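Local coordinates for protein chitin deacetylase 1 (Bombyx mori, PDB 5ZNT) that removes the N-acetyl groups from N-acetylglucosamine residues of chitin, yielding chitosan and acetate, with a zinc ion as cofactor, at residues A33-F44 and Y258-F269. Numbering follows the deposited sequence.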
ATOM      1  N   ALA A  33       6.800 -18.153 -15.363  1.00 31.91           N
ATOM      2  CA  ALA A  33       7.099 -17.780 -13.979  1.00 33.79           C
ATOM      3  C   ALA A  33       8.600 -17.632 -13.741  1.00 40.36           C
ATOM      4  O   ALA A  33       9.035 -16.705 -13.042  1.00 31.73           O
ATOM      5  CB  ALA A  33       6.499 -18.810 -13.019  1.00 29.29           C
ATOM      6  N   ARG A  34       9.418 -18.518 -14.325  1.00 35.12           N
ATOM      7  CA  ARG A  34      10.854 -18.459 -14.066  1.00 33.92           C
ATOM      8  C   ARG A  34      11.502 -17.199 -14.638  1.00 30.07           C
ATOM      9  O   ARG A  34      12.613 -16.848 -14.229  1.00 34.80           O
ATOM     10  CB  ARG A  34      11.550 -19.716 -14.618  1.00 43.66           C
ATOM     11  CG  ARG A  34      11.850 -19.640 -16.107  1.00 50.15           C
ATOM     12  CD  ARG A  34      12.213 -21.001 -16.706  1.00 60.63           C
ATOM     13  NE  ARG A  34      11.027 -21.693 -17.215  1.00 68.87           N
ATOM     14  CZ  ARG A  34      10.677 -21.746 -18.498  1.00 64.49           C
ATOM     15  NH1 ARG A  34      11.418 -21.142 -19.421  1.00 60.64           N
ATOM     16  NH2 ARG A  34       9.572 -22.393 -18.855  1.00 72.37           N
ATOM     17  N   ASP A  35      10.842 -16.497 -15.557  1.00 29.58           N
ATOM     18  CA  ASP A  35      11.391 -15.256 -16.096  1.00 31.83           C
ATOM     19  C   ASP A  35      10.776 -14.002 -15.480  1.00 31.29           C
ATOM     20  O   ASP A  35      11.148 -12.892 -15.869  1.00 34.12           O
ATOM     21  CB  ASP A  35      11.213 -15.207 -17.617  1.00 35.14           C
ATOM     22  CG  ASP A  35      12.012 -16.293 -18.335  1.00 43.81           C
ATOM     23  OD1 ASP A  35      13.166 -16.563 -17.933  1.00 45.34           O
ATOM     24  OD2 ASP A  35      11.474 -16.873 -19.295  1.00 49.54           O
ATOM     25  N   VAL A  36       9.861 -14.151 -14.533  1.00 31.38           N
ATOM     26  CA  VAL A  36       9.153 -13.028 -13.909  1.00 30.38           C
ATOM     27  C   VAL A  36       9.930 -12.546 -12.686  1.00 23.69           C
ATOM     28  O   VAL A  36      10.220 -13.350 -11.794  1.00 28.29           O
ATOM     29  CB  VAL A  36       7.715 -13.444 -13.536  1.00 28.13           C
ATOM     30  CG1 VAL A  36       7.003 -12.369 -12.686  1.00 25.87           C
ATOM     31  CG2 VAL A  36       6.906 -13.776 -14.809  1.00 32.28           C
ATOM     32  N   PRO A  37      10.276 -11.259 -12.586  1.00 23.31           N
ATOM     33  CA  PRO A  37      10.855 -10.744 -11.333  1.00 24.41           C
ATOM     34  C   PRO A  37       9.853 -10.894 -10.192  1.00 22.85           C
ATOM     35  O   PRO A  37       8.665 -10.592 -10.347  1.00 24.11           O
ATOM     36  CB  PRO A  37      11.118  -9.261 -11.631  1.00 27.69           C
ATOM     37  CG  PRO A  37      10.817  -9.062 -13.081  1.00 27.33           C
ATOM     38  CD  PRO A  37       9.923 -10.181 -13.516  1.00 25.55           C
ATOM     39  N   GLN A  38      10.325 -11.389  -9.059  1.00 23.97           N
ATOM     40  CA  GLN A  38       9.488 -11.508  -7.869  1.00 21.18           C
ATOM     41  C   GLN A  38       9.391 -10.133  -7.210  1.00 23.61           C
ATOM     42  O   GLN A  38      10.361  -9.644  -6.630  1.00 21.30           O
ATOM     43  CB  GLN A  38      10.074 -12.527  -6.902  1.00 18.88           C
ATOM     44  CG  GLN A  38       9.267 -12.690  -5.612  1.00 23.16           C
ATOM     45  CD  GLN A  38       7.814 -13.120  -5.879  1.00 30.01           C
ATOM     46  OE1 GLN A  38       7.559 -14.262  -6.281  1.00 24.19           O
ATOM     47  NE2 GLN A  38       6.857 -12.211  -5.627  1.00 20.52           N
ATOM     48  N   MET A  39       8.227  -9.513  -7.298  1.00 22.09           N
ATOM     49  CA  MET A  39       8.000  -8.214  -6.682  1.00 23.99           C
ATOM     50  C   MET A  39       7.567  -8.385  -5.233  1.00 20.25           C
ATOM     51  O   MET A  39       6.783  -9.281  -4.908  1.00 23.45           O
ATOM     52  CB  MET A  39       6.938  -7.446  -7.466  1.00 17.63           C
ATOM     53  CG  MET A  39       7.429  -7.021  -8.841  1.00 21.37           C
ATOM     54  SD  MET A  39       6.109  -6.308  -9.843  1.00 22.74           S
ATOM     55  CE  MET A  39       5.587  -7.695 -10.862  1.00 22.64           C
ATOM     56  N   ILE A  40       8.093  -7.523  -4.361  1.00 21.37           N
ATOM     57  CA  ILE A  40       7.679  -7.475  -2.963  1.00 21.37           C
ATOM     58  C   ILE A  40       7.248  -6.042  -2.671  1.00 20.15           C
ATOM     59  O   ILE A  40       7.998  -5.103  -2.947  1.00 19.31           O
ATOM     60  CB  ILE A  40       8.808  -7.922  -2.016  1.00 19.57           C
ATOM     61  CG1 ILE A  40       9.267  -9.343  -2.407  1.00 22.30           C
ATOM     62  CG2 ILE A  40       8.331  -7.935  -0.550  1.00 18.62           C
ATOM     63  CD1 ILE A  40      10.444  -9.879  -1.574  1.00 21.58           C
ATOM     64  N   THR A  41       6.042  -5.873  -2.134  1.00 18.34           N
ATOM     65  CA  THR A  41       5.526  -4.546  -1.784  1.00 16.66           C
ATOM     66  C   THR A  41       5.485  -4.451  -0.263  1.00 16.34           C
ATOM     67  O   THR A  41       4.533  -4.899   0.372  1.00 17.90           O
ATOM     68  CB  THR A  41       4.144  -4.279  -2.383  1.00 18.11           C
ATOM     69  OG1 THR A  41       3.191  -5.239  -1.907  1.00 19.73           O
ATOM     70  CG2 THR A  41       4.190  -4.346  -3.908  1.00 17.75           C
ATOM     71  N   ILE A  42       6.545  -3.894   0.315  1.00 15.31           N
ATOM     72  CA  ILE A  42       6.500  -3.490   1.712  1.00 18.56           C
ATOM     73  C   ILE A  42       5.612  -2.259   1.827  1.00 17.59           C
ATOM     74  O   ILE A  42       5.782  -1.295   1.075  1.00 18.08           O
ATOM     75  CB  ILE A  42       7.911  -3.172   2.220  1.00 18.85           C
ATOM     76  CG1 ILE A  42       8.814  -4.406   2.151  1.00 19.53           C
ATOM     77  CG2 ILE A  42       7.850  -2.590   3.634  1.00 17.14           C
ATOM     78  CD1 ILE A  42      10.299  -4.019   2.308  1.00 20.84           C
ATOM     79  N   THR A  43       4.658  -2.279   2.762  1.00 15.38           N
ATOM     80  CA  THR A  43       3.830  -1.102   3.007  1.00 13.54           C
ATOM     81  C   THR A  43       3.794  -0.803   4.496  1.00 16.67           C
ATOM     82  O   THR A  43       4.043  -1.679   5.331  1.00 17.06           O
ATOM     83  CB  THR A  43       2.385  -1.262   2.478  1.00 16.20           C
ATOM     84  OG1 THR A  43       1.641  -2.151   3.333  1.00 19.32           O
ATOM     85  CG2 THR A  43       2.370  -1.824   1.038  1.00 16.27           C
ATOM     86  N   PHE A  44       3.460   0.458   4.815  1.00 16.63           N
ATOM     87  CA  PHE A  44       3.262   0.930   6.179  1.00 13.86           C
ATOM     88  C   PHE A  44       1.987   1.759   6.251  1.00 21.32           C
ATOM     89  O   PHE A  44       1.785   2.661   5.426  1.00 17.92           O
ATOM     90  CB  PHE A  44       4.459   1.772   6.642  1.00 14.96           C
ATOM     91  CG  PHE A  44       5.740   1.012   6.647  1.00 18.11           C
ATOM     92  CD1 PHE A  44       6.027   0.128   7.681  1.00 20.16           C
ATOM     93  CD2 PHE A  44       6.644   1.149   5.598  1.00 19.65           C
ATOM     94  CE1 PHE A  44       7.214  -0.604   7.667  1.00 21.68           C
ATOM     95  CE2 PHE A  44       7.830   0.429   5.595  1.00 21.41           C
ATOM     96  CZ  PHE A  44       8.111  -0.434   6.633  1.00 18.76           C
ATOM     97  N   TYR A 258       7.355 -17.247  -4.873  1.00 22.90           N
ATOM     98  CA  TYR A 258       8.475 -17.383  -5.798  1.00 27.06           C
ATOM     99  C   TYR A 258       8.444 -18.716  -6.536  1.00 30.32           C
ATOM    100  O   TYR A 258       8.828 -18.775  -7.709  1.00 28.34           O
ATOM    101  CB  TYR A 258       9.779 -17.238  -5.029  1.00 25.24           C
ATOM    102  CG  TYR A 258      11.040 -17.248  -5.857  1.00 27.13           C
ATOM    103  CD1 TYR A 258      11.440 -16.120  -6.557  1.00 29.63           C
ATOM    104  CD2 TYR A 258      11.857 -18.379  -5.897  1.00 32.09           C
ATOM    105  CE1 TYR A 258      12.610 -16.109  -7.294  1.00 30.57           C
ATOM    106  CE2 TYR A 258      13.036 -18.392  -6.642  1.00 31.06           C
ATOM    107  CZ  TYR A 258      13.402 -17.253  -7.338  1.00 34.77           C
ATOM    108  OH  TYR A 258      14.556 -17.220  -8.071  1.00 30.32           O
ATOM    109  N   GLU A 259       7.984 -19.783  -5.876  1.00 29.44           N
ATOM    110  CA  GLU A 259       7.955 -21.114  -6.471  1.00 35.10           C
ATOM    111  C   GLU A 259       6.655 -21.409  -7.207  1.00 34.64           C
ATOM    112  O   GLU A 259       6.533 -22.491  -7.785  1.00 31.05           O
ATOM    113  CB  GLU A 259       8.177 -22.206  -5.408  1.00 27.50           C
ATOM    114  CG  GLU A 259       9.337 -21.985  -4.424  1.00 35.43           C
ATOM    115  CD  GLU A 259      10.719 -22.321  -4.971  1.00 57.35           C
ATOM    116  OE1 GLU A 259      10.881 -22.383  -6.211  1.00 60.18           O
ATOM    117  OE2 GLU A 259      11.660 -22.487  -4.149  1.00 59.28           O
ATOM    118  N   GLN A 260       5.680 -20.498  -7.202  1.00 28.38           N
ATOM    119  CA  GLN A 260       4.451 -20.754  -7.959  1.00 26.23           C
ATOM    120  C   GLN A 260       4.310 -19.773  -9.114  1.00 30.90           C
ATOM    121  O   GLN A 260       5.028 -19.879 -10.111  1.00 30.37           O
ATOM    122  CB  GLN A 260       3.220 -20.712  -7.044  1.00 26.40           C
ATOM    123  CG  GLN A 260       3.266 -21.804  -5.967  1.00 25.33           C
ATOM    124  CD  GLN A 260       2.013 -21.915  -5.124  1.00 37.80           C
ATOM    125  OE1 GLN A 260       1.011 -22.505  -5.549  1.00 35.51           O
ATOM    126  NE2 GLN A 260       2.068 -21.380  -3.898  1.00 32.87           N
ATOM    127  N   ASN A 261       3.397 -18.807  -9.010  1.00 24.33           N
ATOM    128  CA  ASN A 261       3.150 -17.888 -10.112  1.00 26.26           C
ATOM    129  C   ASN A 261       3.857 -16.542  -9.944  1.00 23.85           C
ATOM    130  O   ASN A 261       3.609 -15.622 -10.733  1.00 25.38           O
ATOM    131  CB  ASN A 261       1.643 -17.673 -10.283  1.00 26.50           C
ATOM    132  CG  ASN A 261       1.006 -17.043  -9.059  1.00 26.74           C
ATOM    133  OD1 ASN A 261       1.631 -16.963  -7.997  1.00 27.79           O
ATOM    134  ND2 ASN A 261      -0.248 -16.617  -9.188  1.00 25.68           N
ATOM    135  N   ARG A 262       4.727 -16.410  -8.950  1.00 24.53           N
ATOM    136  CA  ARG A 262       5.447 -15.153  -8.679  1.00 27.90           C
ATOM    137  C   ARG A 262       4.507 -13.951  -8.551  1.00 21.76           C
ATOM    138  O   ARG A 262       4.849 -12.834  -8.951  1.00 24.38           O
ATOM    139  CB  ARG A 262       6.508 -14.882  -9.743  1.00 25.07           C
ATOM    140  CG  ARG A 262       7.506 -16.022  -9.826  1.00 28.63           C
ATOM    141  CD  ARG A 262       8.907 -15.535  -9.854  1.00 27.86           C
ATOM    142  NE  ARG A 262       9.827 -16.654  -9.701  1.00 32.28           N
ATOM    143  CZ  ARG A 262      10.983 -16.747 -10.344  1.00 34.40           C
ATOM    144  NH1 ARG A 262      11.350 -15.772 -11.173  1.00 27.02           N
ATOM    145  NH2 ARG A 262      11.769 -17.809 -10.158  1.00 30.68           N
ATOM    146  N   ALA A 263       3.321 -14.167  -7.996  1.00 23.44           N
ATOM    147  CA  ALA A 263       2.450 -13.037  -7.702  1.00 25.60           C
ATOM    148  C   ALA A 263       3.173 -12.096  -6.739  1.00 18.59           C
ATOM    149  O   ALA A 263       3.877 -12.559  -5.835  1.00 22.39           O
ATOM    150  CB  ALA A 263       1.133 -13.515  -7.085  1.00 22.20           C
ATOM    151  N   PRO A 264       3.055 -10.785  -6.924  1.00 22.98           N
ATOM    152  CA  PRO A 264       3.656  -9.851  -5.964  1.00 20.23           C
ATOM    153  C   PRO A 264       3.320 -10.248  -4.533  1.00 19.69           C
ATOM    154  O   PRO A 264       2.191 -10.640  -4.219  1.00 24.56           O
ATOM    155  CB  PRO A 264       3.045  -8.500  -6.353  1.00 18.81           C
ATOM    156  CG  PRO A 264       2.803  -8.630  -7.861  1.00 18.43           C
ATOM    157  CD  PRO A 264       2.384 -10.107  -8.050  1.00 19.10           C
ATOM    158  N   LEU A 265       4.335 -10.239  -3.686  1.00 18.45           N
ATOM    159  CA  LEU A 265       4.181 -10.588  -2.281  1.00 21.05           C
ATOM    160  C   LEU A 265       4.012  -9.304  -1.464  1.00 24.91           C
ATOM    161  O   LEU A 265       4.893  -8.439  -1.468  1.00 20.41           O
ATOM    162  CB  LEU A 265       5.406 -11.354  -1.797  1.00 19.66           C
ATOM    163  CG  LEU A 265       5.581 -11.566  -0.291  1.00 20.39           C
ATOM    164  CD1 LEU A 265       4.532 -12.516   0.257  1.00 22.20           C
ATOM    165  CD2 LEU A 265       6.983 -12.091   0.004  1.00 21.66           C
ATOM    166  N   GLY A 266       2.892  -9.182  -0.745  1.00 22.37           N
ATOM    167  CA  GLY A 266       2.620  -7.989   0.039  1.00 20.43           C
ATOM    168  C   GLY A 266       2.967  -8.199   1.477  1.00 18.85           C
ATOM    169  O   GLY A 266       2.419  -9.079   2.149  1.00 20.47           O
ATOM    170  N   LEU A 267       3.896  -7.373   2.009  1.00 17.37           N
ATOM    171  CA  LEU A 267       4.287  -7.382   3.412  1.00 14.73           C
ATOM    172  C   LEU A 267       3.789  -6.079   4.045  1.00 18.27           C
ATOM    173  O   LEU A 267       4.418  -5.017   3.919  1.00 17.49           O
ATOM    174  CB  LEU A 267       5.795  -7.558   3.562  1.00 18.76           C
ATOM    175  CG  LEU A 267       6.344  -8.806   2.841  1.00 19.49           C
ATOM    176  CD1 LEU A 267       7.883  -8.844   3.012  1.00 18.38           C
ATOM    177  CD2 LEU A 267       5.692 -10.077   3.417  1.00 15.70           C
ATOM    178  N   TYR A 268       2.656  -6.158   4.723  1.00 17.49           N
ATOM    179  CA  TYR A 268       1.899  -4.969   5.117  1.00 17.20           C
ATOM    180  C   TYR A 268       2.089  -4.734   6.608  1.00 16.63           C
ATOM    181  O   TYR A 268       1.589  -5.506   7.426  1.00 18.97           O
ATOM    182  CB  TYR A 268       0.424  -5.143   4.773  1.00 16.70           C
ATOM    183  CG  TYR A 268       0.165  -5.628   3.363  1.00 18.94           C
ATOM    184  CD1 TYR A 268       0.667  -4.935   2.269  1.00 16.25           C
ATOM    185  CD2 TYR A 268      -0.591  -6.766   3.127  1.00 17.87           C
ATOM    186  CE1 TYR A 268       0.393  -5.336   0.972  1.00 20.26           C
ATOM    187  CE2 TYR A 268      -0.846  -7.196   1.833  1.00 20.83           C
ATOM    188  CZ  TYR A 268      -0.353  -6.479   0.763  1.00 22.21           C
ATOM    189  OH  TYR A 268      -0.623  -6.900  -0.524  1.00 20.57           O
ATOM    190  N   PHE A 269       2.816  -3.669   6.960  1.00 16.94           N
ATOM    191  CA  PHE A 269       3.224  -3.422   8.339  1.00 20.20           C
ATOM    192  C   PHE A 269       2.543  -2.211   8.961  1.00 20.56           C
ATOM    193  O   PHE A 269       2.078  -1.291   8.275  1.00 16.93           O
ATOM    194  CB  PHE A 269       4.736  -3.180   8.445  1.00 19.41           C
ATOM    195  CG  PHE A 269       5.577  -4.382   8.116  1.00 18.17           C
ATOM    196  CD1 PHE A 269       5.842  -5.344   9.075  1.00 24.27           C
ATOM    197  CD2 PHE A 269       6.125  -4.529   6.853  1.00 18.54           C
ATOM    198  CE1 PHE A 269       6.649  -6.451   8.771  1.00 26.28           C
ATOM    199  CE2 PHE A 269       6.915  -5.633   6.529  1.00 20.73           C
ATOM    200  CZ  PHE A 269       7.171  -6.598   7.480  1.00 24.16           C
TER
HETATM  201  O   HOH W   1      14.303 -16.612 -12.072  1.00 44.97           O
HETATM  202  O   HOH W   2       6.226 -10.468  -8.970  1.00 23.98           O
HETATM  203  O   HOH W   3       0.534  -5.973  -2.606  1.00 22.00           O
HETATM  204  O   HOH W   4       0.789  -1.522   5.812  1.00 17.51           O
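Arg262 pushes its side chain into the hollow of the turn at Ala33–Val36. Its NH1 donates to Val36 O at 2.7 Å, within the guanidinium plane, while NE points back to Tyr258 O. Ala33 O lies over one guanidinium face and Tyr258 CE1 over the opposite one, with a water at its edge that bridges NH1 to Arg34 O. A leucine in its place would probably leave Val36 O and Tyr258 O without this donor and open a gap between Ala33 O and the Tyr258 ring. Beside it Gln38, with CG anti to the backbone N (chi1 179°) and a bend at chi2, turns its amide in toward the loop, where NE2 donates in the amide plane to Ala263 O (3.0 Å) and Met39 O; Leu265 N reaches Met39 O from the other face of that carbonyl. From here strands 38–44 and 265–269 run parallel, adjacent in the parallel sheet of the distorted (beta/alpha) barrel known from CE4 deacetylases, and Phe44 leads toward the zinc ligand Asp46. On one face Ile40 CG2 nestles against Leu267 CD1 (3.7 Å), Ile42 CG2 against the Phe269 ring, and Phe44 CD1 against Phe269 CB (3.6 Å), the two rings slid apart with little overlap. On the other, the Tyr268 ring lies with its face over Gly266 C. Thr43 OG1 meets this ring's edge at CD1 (3.1 Å) and bonds to Arg146, which also makes a cation-pi contact with Tyr268.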